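Side-chain contacts in putative Acetyltransferase (PDB 3EFA), which is probably a GNAT-family N-acetyltransferase, moving an acetyl group from acetyl-CoA to the amine of an acceptor that has not been identified: residues 24-27 / 31-34; 35-40 / 74-79; 129-134 / 138-143. All coordinates share one frame; numbering follows the deposited sequence.

Contact 1. Residues 24-27 / 31-34; sequences AVFV and GISA
Ile32 and Phe26 meet through both backbone and side chains. Ile32 N donates to Phe26 O at 3.0 Å, with an N-H...O angle of 156°, and comes in tilted somewhat from the carbonyl plane. The two side chains lie next to each other and point the same way. Ile32 has CG1 anti to its carbonyl carbon (chi1 -62°), which carries CD1 to within 3.9 Å of Phe26 CD1. That methyl approaches the ring obliquely.

Val27 makes the second set of contacts. Its O takes a weak, bent bond from Gly31 N at 3.2 Å. Its CA-H points at Ile32 O, with Val27 CA and that oxygen 3.4 Å apart. Both of its methyls, CG1 and CG2, lie 4.2 Å from Ala34 CB.

Gly31 makes the turn. It is the first residue to leave helix 12-29, and its positive phi (73°) sends the chain back along the last turn. Ser33 then stands at the N-cap position of helix 34-37. Further out, Glu37 packs on Phe26 and Val27, Phe38 on Val27, and Cys78 on Phe26.

This is a helix end with a left-handed glycine. The carbonyls of Phe26 and Val27, near the end of helix 12-29, find donors in the returning chain, while Phe26-Ile32 and Val27-Ala34 add apolar contacts. The turn is thus held by backbone polarity and modest hydrophobic contact, without any charged group across it.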
loop_
_atom_site.group_PDB
_atom_site.type_symbol
_atom_site.label_atom_id
_atom_site.label_comp_id
_atom_site.label_asym_id
_atom_site.label_seq_id
_atom_site.Cartn_x
_atom_site.Cartn_y
_atom_site.Cartn_z
ATOM N N ALA A 24 14.889 16.289 -18.100
ATOM C CA ALA A 24 16.323 16.404 -17.865
ATOM C C ALA A 24 16.829 15.339 -16.894
ATOM O O ALA A 24 17.875 14.732 -17.142
ATOM C CB ALA A 24 16.694 17.811 -17.376
ATOM N N VAL A 25 16.076 15.107 -15.811
ATOM C CA VAL A 25 16.488 14.202 -14.728
ATOM C C VAL A 25 16.204 12.709 -14.985
ATOM O O VAL A 25 17.114 11.878 -14.939
ATOM C CB VAL A 25 15.848 14.612 -13.365
ATOM C CG1 VAL A 25 16.151 13.584 -12.285
ATOM C CG2 VAL A 25 16.334 15.997 -12.920
ATOM N N PHE A 26 14.943 12.371 -15.235
ATOM C CA PHE A 26 14.548 10.965 -15.401
ATOM C C PHE A 26 14.948 10.387 -16.763
ATOM O O PHE A 26 15.532 9.309 -16.825
ATOM C CB PHE A 26 13.035 10.773 -15.189
ATOM C CG PHE A 26 12.568 11.021 -13.774
ATOM C CD1 PHE A 26 12.979 10.188 -12.724
ATOM C CD2 PHE A 26 11.695 12.066 -13.493
ATOM C CE1 PHE A 26 12.543 10.408 -11.409
ATOM C CE2 PHE A 26 11.250 12.299 -12.185
ATOM C CZ PHE A 26 11.673 11.464 -11.138
ATOM N N VAL A 27 14.626 11.101 -17.847
ATOM C CA VAL A 27 14.877 10.597 -19.195
ATOM C C VAL A 27 16.357 10.704 -19.604
ATOM O O VAL A 27 16.972 9.715 -19.985
ATOM C CB VAL A 27 13.955 11.284 -20.264
ATOM C CG1 VAL A 27 14.237 10.751 -21.679
ATOM C CG2 VAL A 27 12.493 11.076 -19.925
ATOM N N GLY A 31 18.315 7.763 -17.832
ATOM C CA GLY A 31 18.062 6.782 -18.872
ATOM C C GLY A 31 16.734 6.045 -18.846
ATOM O O GLY A 31 16.600 4.984 -19.454
ATOM N N ILE A 32 15.742 6.588 -18.153
ATOM C CA ILE A 32 14.413 5.997 -18.219
ATOM C C ILE A 32 13.730 6.336 -19.554
ATOM O O ILE A 32 13.868 7.451 -20.096
ATOM C CB ILE A 32 13.540 6.430 -17.033
ATOM C CG1 ILE A 32 14.172 5.950 -15.722
ATOM C CG2 ILE A 32 12.111 5.889 -17.182
ATOM C CD1 ILE A 32 13.746 6.750 -14.498
ATOM N N SER A 33 13.013 5.352 -20.088
ATOM C CA SER A 33 12.255 5.511 -21.326
ATOM C C SER A 33 11.196 6.630 -21.210
ATOM O O SER A 33 10.467 6.711 -20.214
ATOM C CB SER A 33 11.609 4.170 -21.698
ATOM O OG SER A 33 10.730 4.299 -22.795
ATOM N N ALA A 34 11.121 7.490 -22.228
ATOM C CA ALA A 34 10.240 8.659 -22.171
ATOM C C ALA A 34 8.756 8.287 -22.144
ATOM O O ALA A 34 7.943 8.988 -21.546
ATOM C CB ALA A 34 10.537 9.634 -23.320
#

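Contact 2. Residues 35-40 / 74-79; sequences DVEFDV and FGRVCT. With FMT (formic acid), chain C.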
loop_
_atom_site.group_PDB
_atom_site.type_symbol
_atom_site.label_atom_id
_atom_site.label_comp_id
_atom_site.label_asym_id
_atom_site.label_seq_id
_atom_site.Cartn_x
_atom_site.Cartn_y
_atom_site.Cartn_z
ATOM N N ASP A 35 8.392 7.186 -22.786
ATOM C CA ASP A 35 7.021 6.695 -22.747
ATOM C C ASP A 35 6.701 5.991 -21.423
ATOM O O ASP A 35 5.554 5.630 -21.168
ATOM C CB ASP A 35 6.759 5.777 -23.938
ATOM C CG ASP A 35 7.038 6.460 -25.258
ATOM O OD1 ASP A 35 6.220 7.313 -25.676
ATOM O OD2 ASP A 35 8.083 6.150 -25.868
ATOM N N VAL A 36 7.732 5.782 -20.597
ATOM C CA VAL A 36 7.528 5.335 -19.218
ATOM C C VAL A 36 7.367 6.567 -18.278
ATOM O O VAL A 36 6.428 6.629 -17.479
ATOM C CB VAL A 36 8.664 4.378 -18.696
ATOM C CG1 VAL A 36 8.444 4.020 -17.223
ATOM C CG2 VAL A 36 8.739 3.101 -19.523
ATOM N N GLU A 37 8.268 7.546 -18.386
ATOM C CA GLU A 37 8.194 8.747 -17.541
ATOM C C GLU A 37 6.893 9.534 -17.739
ATOM O O GLU A 37 6.225 9.894 -16.761
ATOM C CB GLU A 37 9.387 9.679 -17.780
ATOM C CG GLU A 37 9.283 11.011 -17.039
ATOM C CD GLU A 37 9.182 10.821 -15.522
ATOM O OE1 GLU A 37 9.700 9.794 -15.034
ATOM O OE2 GLU A 37 8.592 11.688 -14.826
ATOM N N PHE A 38 6.548 9.802 -19.001
ATOM C CA PHE A 38 5.351 10.562 -19.328
ATOM C C PHE A 38 4.212 9.610 -19.661
ATOM O O PHE A 38 4.341 8.754 -20.537
ATOM C CB PHE A 38 5.648 11.599 -20.441
ATOM C CG PHE A 38 6.780 12.527 -20.077
ATOM C CD1 PHE A 38 6.562 13.588 -19.188
ATOM C CD2 PHE A 38 8.075 12.287 -20.539
ATOM C CE1 PHE A 38 7.617 14.431 -18.796
ATOM C CE2 PHE A 38 9.134 13.110 -20.161
ATOM C CZ PHE A 38 8.912 14.188 -19.286
ATOM N N ASP A 39 3.107 9.749 -18.932
ATOM C CA ASP A 39 2.084 8.702 -18.921
ATOM C C ASP A 39 0.695 9.265 -19.121
ATOM O O ASP A 39 0.513 10.486 -19.284
ATOM C CB ASP A 39 2.141 7.876 -17.610
ATOM C CG ASP A 39 1.659 8.667 -16.373
ATOM O OD1 ASP A 39 1.234 9.841 -16.492
ATOM O OD2 ASP A 39 1.696 8.104 -15.254
ATOM N N VAL A 40 -0.284 8.368 -19.070
ATOM C CA VAL A 40 -1.680 8.716 -19.302
ATOM C C VAL A 40 -2.258 9.764 -18.324
ATOM O O VAL A 40 -3.225 10.442 -18.658
ATOM C CB VAL A 40 -2.560 7.457 -19.344
ATOM C CG1 VAL A 40 -2.769 6.888 -17.922
ATOM C CG2 VAL A 40 -3.878 7.761 -20.034
ATOM N N PHE A 74 1.729 12.251 -3.760
ATOM C CA PHE A 74 2.682 13.166 -4.389
ATOM C C PHE A 74 3.665 12.361 -5.255
ATOM O O PHE A 74 4.395 11.515 -4.730
ATOM C CB PHE A 74 3.473 13.931 -3.327
ATOM C CG PHE A 74 2.620 14.615 -2.283
ATOM C CD1 PHE A 74 1.952 15.810 -2.575
ATOM C CD2 PHE A 74 2.509 14.079 -0.996
ATOM C CE1 PHE A 74 1.178 16.455 -1.608
ATOM C CE2 PHE A 74 1.735 14.712 -0.018
ATOM C CZ PHE A 74 1.067 15.902 -0.319
ATOM N N GLY A 75 3.684 12.606 -6.567
ATOM C CA GLY A 75 4.560 11.861 -7.464
ATOM C C GLY A 75 5.482 12.654 -8.393
ATOM O O GLY A 75 5.567 13.895 -8.308
ATOM N N ARG A 76 6.162 11.926 -9.287
ATOM C CA ARG A 76 7.161 12.486 -10.218
ATOM C C ARG A 76 8.041 13.590 -9.582
ATOM O O ARG A 76 8.155 14.725 -10.103
ATOM C CB ARG A 76 6.491 12.952 -11.526
ATOM C CG ARG A 76 5.685 11.839 -12.247
ATOM C CD ARG A 76 6.553 10.605 -12.532
ATOM N NE ARG A 76 6.097 9.774 -13.655
ATOM C CZ ARG A 76 5.345 8.671 -13.554
ATOM N NH1 ARG A 76 4.904 8.240 -12.370
ATOM N NH2 ARG A 76 5.019 7.989 -14.655
ATOM N N VAL A 77 8.678 13.214 -8.472
ATOM C CA VAL A 77 9.457 14.102 -7.602
ATOM C C VAL A 77 10.916 14.244 -8.059
ATOM O O VAL A 77 11.619 13.249 -8.194
ATOM C CB VAL A 77 9.469 13.536 -6.171
ATOM C CG1 VAL A 77 10.084 14.536 -5.185
ATOM C CG2 VAL A 77 8.044 13.118 -5.743
ATOM N N CYS A 78 11.378 15.472 -8.299
ATOM C CA CYS A 78 12.765 15.669 -8.741
ATOM C C CYS A 78 13.281 17.108 -8.618
ATOM O O CYS A 78 12.502 18.064 -8.521
ATOM C CB CYS A 78 12.976 15.128 -10.170
ATOM S SG CYS A 78 12.138 16.024 -11.528
ATOM N N THR A 79 14.606 17.246 -8.629
ATOM C CA THR A 79 15.263 18.533 -8.407
ATOM C C THR A 79 16.381 18.748 -9.425
ATOM O O THR A 79 17.148 17.826 -9.706
ATOM C CB THR A 79 15.871 18.600 -6.981
ATOM O OG1 THR A 79 14.821 18.556 -6.006
ATOM C CG2 THR A 79 16.705 19.879 -6.780
HETATM C C FMT C . 16.583 17.818 -3.191
HETATM O O1 FMT C . 16.149 18.966 -3.067
HETATM O O2 FMT C . 17.782 17.532 -3.243
#
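Arg76 reaches out to Glu37 and Asp39 from the break in strand 71-79, the bulged fourth strand of the GNAT fold. Just before it, Gly75 is still backbone-bonded to Arg63 of strand 57-66. The chain then turns a corner at Arg76, and its side chain heads for the end of helix 34-37.

The guanidinium grips one atom side-on: NE and NH2 each donate to Glu37 O at 3.1 Å. The oxygen lies in the guanidinium plane. NE uses a carbonyl lone pair, whereas NH2 sits above the carbonyl plane. The Arg76 chain bends at chi2 (-56°) and slides past Glu37 in the opposite direction, so that Glu37 OE2 comes 3.4 Å from Arg76 NE in a salt bridge. Asp39 OD2 is 3.4 Å from Arg76 NH2, well out of the guanidinium plane, and acts by charge alone. Both acids have further partners: Glu37 pairs with Arg22, and Asp39 with Arg63.

Past the corner, Cys78 resumes backbone bonding with Thr61. Thr79 faces a formic acid, probably from the crystallisation liquor, also hydrogen-bonded to Gly85 N and Gly89 N, at the loop and helix start that in GNAT relatives bind the CoA pyrophosphate. Thr79 OG1 lies 3.3 Å from its O1.

Contact 3. Residues 129-134 / 138-143; sequences AGPYDE and PVVIMH
Val140 and Ile141 turn their CG1 atoms anti to the carbonyl carbon (chi1 -82° and -46°), which sets Val140 CG1 beside the Pro131 ring and Ile141 CG1 against Ala129 CB. The motif is the antiparallel pairing of strands 126-129 and 139-145 in the GNAT sheet; strand 126-129 is the outermost on this side within the chain. Ala129 and Ile141 are a hydrogen-bonded pair: Ile141 N donates to Ala129 O at 3.0 Å, and the return bond is weak.

Beyond this pair the first segment leaves strand geometry. Gly130 has positive phi, and a side chain there would run into Val139 O. A cis peptide follows, before Pro131. Tyr132 N donates to Val139 O at 3.1 Å, in the carbonyl plane. Next, Asp133 OD1 lies 3.8 Å from Pro138 CA. With an alanine at Asp133 the carboxylate is gone, and Pro138 CA and CB would probably lose their cover on that flank. Glu134 crosses Val139 obliquely, but is poorly ordered and its position uncertain.

The loop also touches the second subunit. The Tyr132 ring meets Tyr132 of that subunit with planes nearly parallel, and Ile141 packs on the same neighbouring tyrosine. Within the chain, Gly130 CA sits 3.5 Å above one face of the Tyr132 ring, offset toward the rim.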
loop_
_atom_site.group_PDB
_atom_site.type_symbol
_atom_site.label_atom_id
_atom_site.label_comp_id
_atom_site.label_asym_id
_atom_site.label_seq_id
_atom_site.Cartn_x
_atom_site.Cartn_y
_atom_site.Cartn_z
ATOM N N ALA A 129 3.878 -0.858 3.370
ATOM C CA ALA A 129 3.971 -2.030 2.502
ATOM C C ALA A 129 5.308 -2.064 1.755
ATOM O O ALA A 129 5.880 -1.019 1.437
ATOM C CB ALA A 129 2.803 -2.067 1.518
ATOM N N GLY A 130 5.801 -3.270 1.491
ATOM C CA GLY A 130 7.043 -3.448 0.759
ATOM C C GLY A 130 8.238 -3.620 1.671
ATOM O O GLY A 130 8.078 -3.703 2.892
ATOM N N PRO A 131 9.452 -3.645 1.094
ATOM C CA PRO A 131 9.831 -3.408 -0.314
ATOM C C PRO A 131 9.330 -4.435 -1.343
ATOM O O PRO A 131 9.149 -5.606 -1.017
ATOM C CB PRO A 131 11.367 -3.457 -0.285
ATOM C CG PRO A 131 11.755 -3.349 1.151
ATOM C CD PRO A 131 10.625 -3.901 1.948
ATOM N N TYR A 132 9.140 -3.980 -2.581
ATOM C CA TYR A 132 8.790 -4.845 -3.706
ATOM C C TYR A 132 9.751 -4.640 -4.885
ATOM O O TYR A 132 10.962 -4.829 -4.737
ATOM C CB TYR A 132 7.352 -4.600 -4.163
ATOM C CG TYR A 132 6.313 -4.862 -3.099
ATOM C CD1 TYR A 132 6.094 -6.149 -2.607
ATOM C CD2 TYR A 132 5.544 -3.827 -2.588
ATOM C CE1 TYR A 132 5.141 -6.385 -1.634
ATOM C CE2 TYR A 132 4.589 -4.057 -1.617
ATOM C CZ TYR A 132 4.391 -5.333 -1.147
ATOM O OH TYR A 132 3.445 -5.541 -0.183
ATOM N N ASP A 133 9.204 -4.255 -6.044
ATOM C CA ASP A 133 9.971 -4.074 -7.288
ATOM C C ASP A 133 9.059 -3.742 -8.474
ATOM O O ASP A 133 8.088 -4.452 -8.733
ATOM C CB ASP A 133 10.790 -5.326 -7.631
ATOM C CG ASP A 133 12.292 -5.129 -7.446
ATOM O OD1 ASP A 133 12.777 -5.161 -6.294
ATOM O OD2 ASP A 133 12.996 -4.972 -8.465
ATOM N N GLU A 134 9.384 -2.672 -9.197
ATOM C CA GLU A 134 8.631 -2.276 -10.388
ATOM C C GLU A 134 9.501 -1.455 -11.338
ATOM O O GLU A 134 10.326 -0.652 -10.899
ATOM C CB GLU A 134 7.396 -1.466 -10.008
ATOM C CG GLU A 134 7.713 -0.051 -9.564
ATOM C CD GLU A 134 6.493 0.844 -9.553
ATOM O OE1 GLU A 134 5.575 0.605 -10.369
ATOM O OE2 GLU A 134 6.457 1.787 -8.732
ATOM N N PRO A 138 13.626 -1.448 -6.493
ATOM C CA PRO A 138 12.870 -1.532 -5.225
ATOM C C PRO A 138 12.100 -0.259 -4.818
ATOM O O PRO A 138 12.646 0.854 -4.830
ATOM C CB PRO A 138 13.950 -1.831 -4.171
ATOM C CG PRO A 138 15.231 -2.000 -4.922
ATOM C CD PRO A 138 15.073 -1.342 -6.252
ATOM N N VAL A 139 10.843 -0.459 -4.428
ATOM C CA VAL A 139 9.947 0.609 -4.007
ATOM C C VAL A 139 9.340 0.299 -2.632
ATOM O O VAL A 139 9.190 -0.865 -2.264
ATOM C CB VAL A 139 8.788 0.751 -5.002
ATOM C CG1 VAL A 139 8.235 2.174 -4.989
ATOM C CG2 VAL A 139 9.248 0.371 -6.394
ATOM N N VAL A 140 8.994 1.338 -1.875
ATOM C CA VAL A 140 8.253 1.162 -0.629
ATOM C C VAL A 140 7.041 2.077 -0.596
ATOM O O VAL A 140 7.102 3.217 -1.046
ATOM C CB VAL A 140 9.119 1.426 0.626
ATOM C CG1 VAL A 140 9.946 0.185 0.987
ATOM C CG2 VAL A 140 10.006 2.672 0.437
ATOM N N ILE A 141 5.937 1.566 -0.062
ATOM C CA ILE A 141 4.708 2.344 0.067
ATOM C C ILE A 141 4.689 3.030 1.432
ATOM O O ILE A 141 4.802 2.363 2.462
ATOM C CB ILE A 141 3.466 1.428 -0.099
ATOM C CG1 ILE A 141 3.646 0.497 -1.304
ATOM C CG2 ILE A 141 2.180 2.247 -0.234
ATOM C CD1 ILE A 141 3.721 1.208 -2.631
HETATM N N MSE A 142 4.548 4.355 1.441
HETATM C CA MSE A 142 4.626 5.139 2.679
HETATM C C MSE A 142 3.411 6.050 2.904
HETATM O O MSE A 142 2.860 6.612 1.962
HETATM C CB MSE A 142 5.933 5.962 2.727
HETATM C CG MSE A 142 7.200 5.140 2.429
HETATM SE SE MSE A 142 8.937 6.049 2.715
HETATM C CE MSE A 142 8.860 6.148 4.674
ATOM N N HIS A 143 3.001 6.199 4.161
ATOM C CA HIS A 143 1.893 7.093 4.488
ATOM C C HIS A 143 2.222 8.043 5.645
ATOM O O HIS A 143 3.147 7.812 6.424
ATOM C CB HIS A 143 0.603 6.295 4.768
ATOM C CG HIS A 143 0.035 5.631 3.549
ATOM N ND1 HIS A 143 0.236 4.296 3.264
ATOM C CD2 HIS A 143 -0.686 6.130 2.514
ATOM C CE1 HIS A 143 -0.351 3.998 2.118
ATOM N NE2 HIS A 143 -0.914 5.094 1.640
#

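From the N terminus, contact 1 closes the short turn between helix 12-29 and helix 34-37. Contact 2 begins directly after it and closes a long loop that includes strands 48-52 and 57-66, fastening the end of helix 34-37 to strand 71-79. Contact 3 closes the connection between the last two strands. The three follow in series; none nests or crosses. Contacts 1 and 2 touch: Phe26 CZ packs on Val77 O and Val25 CG2 on Thr79 O, so the helical corner rests on the bulged strand. Contact 3 stands apart, its centre about 17 Å from that of contact 2. Both reach the same sheet, one at its bulged strand and the other at the strand outermost within the chain, by the second subunit.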